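Local coordinates for protein type I modular polyketide synthase (Streptomyces albus subsp. albus, PDB 6IYT) that probably loads an extender unit, thought to be ethylmalonyl from its coenzyme A thioester, onto the polyketide synthase that builds salinomycin, through its acyltransferase domain, at residues P126-Q131 with P186-V191; E138-S143 with S164-V169. One frame throughout, in Å; residues are numbered along the deposited sequence.

Interaction 1. Residues P126-Q131 with P186-V191; sequences PGQGSQ and PVLFTV
Leu188 reaches the loop 126-131 through torsions far from the staggered positions (chi1 -106°, chi2 21°), which set CD2 between two glutamines and CD1 against Gln131, while Gln131 has its CG wedged between the backbone N and the carbonyl carbon and bends back at the next bond. Leu188 CD2 meets the CG of Gln128 at 3.9 Å, the two side chains crossing at roughly a right angle. Its other methyl, CD1, lies 4.0 Å from Gln131 CB. The bend in Gln131 folds the amide over the turn, and OE1 there accepts the Gly129 N-H at 2.8 Å with an N-H...O angle of 155°, the donor standing somewhat off the carbonyl plane. This bond ties the loop to itself, and the amide oxygen comes within 4.1 Å of Leu188 CD2. Gly129 has a positive phi at which a CB would press on the preceding carbonyl, a turn that suits glycine. The carbonyl O of Gly127 is buried without a polar partner in the model, with Leu188 CD2 to its side at 4.4 Å. The Ser130 hydroxyl is hydrogen-bonded to His397 O. No hydrogen bond links 126-131 to 186-191; a single leucine makes the contact from the helix. The sequence Gly-Gln-Gly-Ser-Gln, one residue after the parallel strand 120-125, is the signature loop of malonyl-type acyltransferases, which in relatives lies beside the nucleophile elbow and contributes to the oxyanion hole, consistent with Gly127 lying near the Gly211-Ser213-Gly215 pattern.

Interaction 2. Residues E138-S143 with S164-V169; sequences ELLDSS and SVESVV
Leu140 and Glu166 have the CA atoms nearest each other across segments 138-143 and 164-169, 8.9 Å apart, a spacing bridged by side chains alone. Leu140 points toward the other segment and does most of the touching with a single methyl: CD1 is 4.1 Å from Val169 CG1 and also 4.2 Å from Glu166 OE2. The valine methyl that meets it stands anti to its own backbone N (chi1 159°). Glu166 arrives from the flank as an extended chain, and its CG as well as its carboxylate lies against the same leucine methyl. The carboxylate is engaged by Arg170, one turn on, whose NE forms a salt bridge with Glu166 OE2. Through NH1 the same guanidinium pairs with Asp141 OD1 of the first helix, which places positive charge close to two acids whose oxygens, Asp141 OD1 and Glu166 OE2, are 6.0 Å apart. Helix 144-158 contributes Phe150, which touches both Leu140 and Val165. Ser164 OG accepts from Ser167 N at 3.1 Å, an N-cap bond at the first turn of the second helix. The contact thus joins a small apolar core to a charged border: Leu140 and Val169 are buried, whereas the Arg170 bridges supply a polar link between the helices and probably offset the repulsion expected between Asp141 and Glu166.

In the fold
Interaction 1 uses helix 181-200 itself, interaction 2 the preceding helix 165-170, which packs against it. The centre of interaction 1 is about 9 Å from that of the chain, close to the probable active site, yet its glutamines leave it partly exposed; interaction 2, about 17 Å away centre to centre, is buried apart from the partly exposed Glu166. Val187 connects them, its CG1 lying 3.7 Å from Val169 CG2, while Thr190 packs against Val165. Helix 165-170 packs against both helix 137-142 and helix 181-200, which also touch each other. A leucine supplies the apolar contacts in each case, received by glutamine chains in interaction 1 and by a valine and a glutamate in interaction 2.

Interaction 1. Residues P126-Q131 with P186-V191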
loop_
_atom_site.group_PDB
_atom_site.type_symbol
_atom_site.label_atom_id
_atom_site.label_comp_id
_atom_site.label_asym_id
_atom_site.label_seq_id
_atom_site.Cartn_x
_atom_site.Cartn_y
_atom_site.Cartn_z
ATOM N N PRO A 126 -0.776 0.374 5.479
ATOM C CA PRO A 126 -1.044 -0.706 6.448
ATOM C C PRO A 126 0.062 -0.898 7.481
ATOM O O PRO A 126 1.117 -0.261 7.411
ATOM C CB PRO A 126 -1.168 -1.957 5.574
ATOM C CG PRO A 126 -0.489 -1.629 4.292
ATOM C CD PRO A 126 -0.416 -0.129 4.147
ATOM N N GLY A 127 -0.167 -1.790 8.407
ATOM C CA GLY A 127 0.883 -2.192 9.362
ATOM C C GLY A 127 1.586 -3.448 8.896
ATOM O O GLY A 127 1.851 -3.629 7.699
ATOM N N GLN A 128 1.900 -4.332 9.827
ATOM C CA GLN A 128 2.639 -5.527 9.470
ATOM C C GLN A 128 1.733 -6.486 8.731
ATOM O O GLN A 128 0.507 -6.417 8.850
ATOM C CB GLN A 128 3.243 -6.189 10.703
ATOM C CG GLN A 128 4.701 -5.867 10.883
ATOM C CD GLN A 128 5.210 -6.198 12.260
ATOM O OE1 GLN A 128 5.486 -7.368 12.584
ATOM N NE2 GLN A 128 5.307 -5.201 13.087
ATOM N N GLY A 129 2.328 -7.313 7.885
ATOM C CA GLY A 129 1.569 -8.248 7.059
ATOM C C GLY A 129 1.888 -8.049 5.590
ATOM O O GLY A 129 1.624 -8.938 4.743
ATOM N N SER A 130 2.442 -6.869 5.285
ATOM C CA SER A 130 2.799 -6.451 3.909
ATOM C C SER A 130 4.061 -7.156 3.365
ATOM O O SER A 130 4.385 -7.040 2.180
ATOM C CB SER A 130 3.043 -4.925 3.903
ATOM O OG SER A 130 1.983 -4.291 3.249
ATOM N N GLN A 131 4.896 -7.618 4.274
ATOM C CA GLN A 131 6.283 -7.858 3.954
ATOM C C GLN A 131 6.416 -9.131 3.117
ATOM O O GLN A 131 5.683 -10.091 3.331
ATOM C CB GLN A 131 7.118 -7.974 5.281
ATOM C CG GLN A 131 6.709 -9.128 6.202
ATOM C CD GLN A 131 5.651 -8.760 7.248
ATOM O OE1 GLN A 131 4.936 -7.777 7.108
ATOM N NE2 GLN A 131 5.594 -9.540 8.341
ATOM N N PRO A 186 11.005 -0.327 10.666
ATOM C CA PRO A 186 11.566 0.821 9.964
ATOM C C PRO A 186 11.792 0.575 8.482
ATOM O O PRO A 186 11.672 1.524 7.659
ATOM C CB PRO A 186 12.921 1.062 10.705
ATOM C CG PRO A 186 12.703 0.477 12.068
ATOM C CD PRO A 186 11.874 -0.767 11.773
ATOM N N VAL A 187 12.008 -0.686 8.101
ATOM C CA VAL A 187 12.125 -1.025 6.673
ATOM C C VAL A 187 10.756 -0.878 5.954
ATOM O O VAL A 187 10.670 -0.234 4.931
ATOM C CB VAL A 187 12.667 -2.424 6.477
ATOM C CG1 VAL A 187 12.428 -2.877 5.062
ATOM C CG2 VAL A 187 14.141 -2.456 6.813
ATOM N N LEU A 188 9.688 -1.377 6.584
ATOM C CA LEU A 188 8.321 -1.181 6.069
ATOM C C LEU A 188 7.959 0.284 5.904
ATOM O O LEU A 188 7.327 0.653 4.933
ATOM C CB LEU A 188 7.312 -1.853 6.988
ATOM C CG LEU A 188 6.625 -3.156 6.592
ATOM C CD1 LEU A 188 7.330 -3.953 5.534
ATOM C CD2 LEU A 188 6.277 -4.004 7.813
ATOM N N PHE A 189 8.280 1.093 6.922
ATOM C CA PHE A 189 8.109 2.518 6.870
ATOM C C PHE A 189 8.794 3.117 5.627
ATOM O O PHE A 189 8.176 3.842 4.872
ATOM C CB PHE A 189 8.686 3.148 8.130
ATOM C CG PHE A 189 8.833 4.631 8.055
ATOM C CD1 PHE A 189 7.762 5.457 8.353
ATOM C CD2 PHE A 189 10.057 5.193 7.886
ATOM C CE1 PHE A 189 7.892 6.839 8.344
ATOM C CE2 PHE A 189 10.217 6.561 7.899
ATOM C CZ PHE A 189 9.120 7.393 8.137
ATOM N N THR A 190 10.035 2.719 5.380
ATOM C CA THR A 190 10.800 3.280 4.277
ATOM C C THR A 190 10.184 2.867 2.968
ATOM O O THR A 190 9.975 3.701 2.100
ATOM C CB THR A 190 12.285 2.850 4.318
ATOM O OG1 THR A 190 12.395 1.453 4.036
ATOM C CG2 THR A 190 12.834 3.131 5.626
ATOM N N VAL A 191 9.758 1.627 2.889
ATOM C CA VAL A 191 9.188 1.115 1.654
ATOM C C VAL A 191 7.817 1.788 1.365
ATOM O O VAL A 191 7.567 2.242 0.231
ATOM C CB VAL A 191 9.039 -0.407 1.692
ATOM C CG1 VAL A 191 8.138 -0.871 0.587
ATOM C CG2 VAL A 191 10.389 -1.081 1.593
#

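Interaction 2. Residues E138-S143 with S164-V169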
loop_
_atom_site.group_PDB
_atom_site.type_symbol
_atom_site.label_atom_id
_atom_site.label_comp_id
_atom_site.label_asym_id
_atom_site.label_seq_id
_atom_site.Cartn_x
_atom_site.Cartn_y
_atom_site.Cartn_z
ATOM N N GLU A 138 14.004 -5.167 -6.523
ATOM C CA GLU A 138 13.906 -5.045 -7.960
ATOM C C GLU A 138 13.454 -3.647 -8.321
ATOM O O GLU A 138 13.923 -3.077 -9.291
ATOM C CB GLU A 138 12.945 -6.074 -8.538
ATOM C CG GLU A 138 12.929 -6.076 -10.054
ATOM C CD GLU A 138 11.954 -7.096 -10.631
ATOM O OE1 GLU A 138 11.672 -7.018 -11.866
ATOM O OE2 GLU A 138 11.393 -7.902 -9.832
ATOM N N LEU A 139 12.704 -3.008 -7.420
ATOM C CA LEU A 139 12.265 -1.646 -7.678
ATOM C C LEU A 139 13.376 -0.602 -7.414
ATOM O O LEU A 139 13.564 0.309 -8.196
ATOM C CB LEU A 139 10.998 -1.328 -6.879
ATOM C CG LEU A 139 10.200 -0.153 -7.390
ATOM C CD1 LEU A 139 9.808 -0.357 -8.845
ATOM C CD2 LEU A 139 8.976 0.082 -6.521
ATOM N N LEU A 140 14.241 -0.869 -6.433
ATOM C CA LEU A 140 15.415 -0.073 -6.272
ATOM C C LEU A 140 16.248 -0.095 -7.547
ATOM O O LEU A 140 16.796 0.922 -7.931
ATOM C CB LEU A 140 16.268 -0.548 -5.104
ATOM C CG LEU A 140 15.760 -0.246 -3.668
ATOM C CD1 LEU A 140 16.658 -0.950 -2.678
ATOM C CD2 LEU A 140 15.710 1.215 -3.351
ATOM N N ASP A 141 16.348 -1.268 -8.178
ATOM C CA ASP A 141 17.235 -1.441 -9.326
ATOM C C ASP A 141 16.676 -0.834 -10.575
ATOM O O ASP A 141 17.426 -0.509 -11.496
ATOM C CB ASP A 141 17.503 -2.917 -9.568
ATOM C CG ASP A 141 18.366 -3.529 -8.491
ATOM O OD1 ASP A 141 19.123 -2.781 -7.850
ATOM O OD2 ASP A 141 18.260 -4.758 -8.274
ATOM N N SER A 142 15.350 -0.686 -10.633
ATOM C CA SER A 142 14.669 -0.410 -11.893
ATOM C C SER A 142 13.927 0.933 -11.923
ATOM O O SER A 142 13.487 1.365 -12.989
ATOM C CB SER A 142 13.691 -1.527 -12.215
ATOM O OG SER A 142 12.710 -1.630 -11.189
ATOM N N SER A 143 13.820 1.600 -10.765
ATOM C CA SER A 143 13.094 2.893 -10.660
ATOM C C SER A 143 13.913 3.941 -9.915
ATOM O O SER A 143 13.917 3.969 -8.689
ATOM C CB SER A 143 11.725 2.693 -9.935
ATOM O OG SER A 143 11.060 3.931 -9.744
ATOM N N SER A 164 22.306 -0.355 7.701
ATOM C CA SER A 164 21.884 0.338 6.467
ATOM C C SER A 164 20.575 -0.276 5.966
ATOM O O SER A 164 20.490 -1.503 5.767
ATOM C CB SER A 164 22.962 0.165 5.376
ATOM O OG SER A 164 22.406 0.358 4.048
ATOM N N VAL A 165 19.556 0.562 5.788
ATOM C CA VAL A 165 18.251 0.090 5.325
ATOM C C VAL A 165 18.335 -0.600 3.958
ATOM O O VAL A 165 17.763 -1.698 3.761
ATOM C CB VAL A 165 17.208 1.228 5.271
ATOM C CG1 VAL A 165 15.834 0.674 4.901
ATOM C CG2 VAL A 165 17.139 1.942 6.613
ATOM N N GLU A 166 19.050 0.008 3.015
ATOM C CA GLU A 166 19.250 -0.647 1.715
ATOM C C GLU A 166 19.957 -2.001 1.835
ATOM O O GLU A 166 19.539 -3.003 1.196
ATOM C CB GLU A 166 20.028 0.259 0.765
ATOM C CG GLU A 166 20.226 -0.357 -0.607
ATOM C CD GLU A 166 20.719 0.633 -1.659
ATOM O OE1 GLU A 166 21.264 1.710 -1.284
ATOM O OE2 GLU A 166 20.629 0.283 -2.868
ATOM N N SER A 167 20.991 -2.073 2.666
ATOM C CA SER A 167 21.729 -3.349 2.811
ATOM C C SER A 167 20.808 -4.437 3.368
ATOM O O SER A 167 20.903 -5.597 3.002
ATOM C CB SER A 167 22.946 -3.194 3.719
ATOM O OG SER A 167 23.880 -2.295 3.165
ATOM N N VAL A 168 19.999 -4.073 4.346
ATOM C CA VAL A 168 19.089 -5.010 4.944
ATOM C C VAL A 168 18.058 -5.480 3.923
ATOM O O VAL A 168 17.792 -6.697 3.775
ATOM C CB VAL A 168 18.399 -4.400 6.198
ATOM C CG1 VAL A 168 17.163 -5.187 6.565
ATOM C CG2 VAL A 168 19.360 -4.402 7.364
ATOM N N VAL A 169 17.531 -4.529 3.158
ATOM C CA VAL A 169 16.589 -4.833 2.113
ATOM C C VAL A 169 17.188 -5.752 1.050
ATOM O O VAL A 169 16.529 -6.706 0.593
ATOM C CB VAL A 169 16.070 -3.536 1.471
ATOM C CG1 VAL A 169 15.506 -3.788 0.091
ATOM C CG2 VAL A 169 15.024 -2.911 2.379
#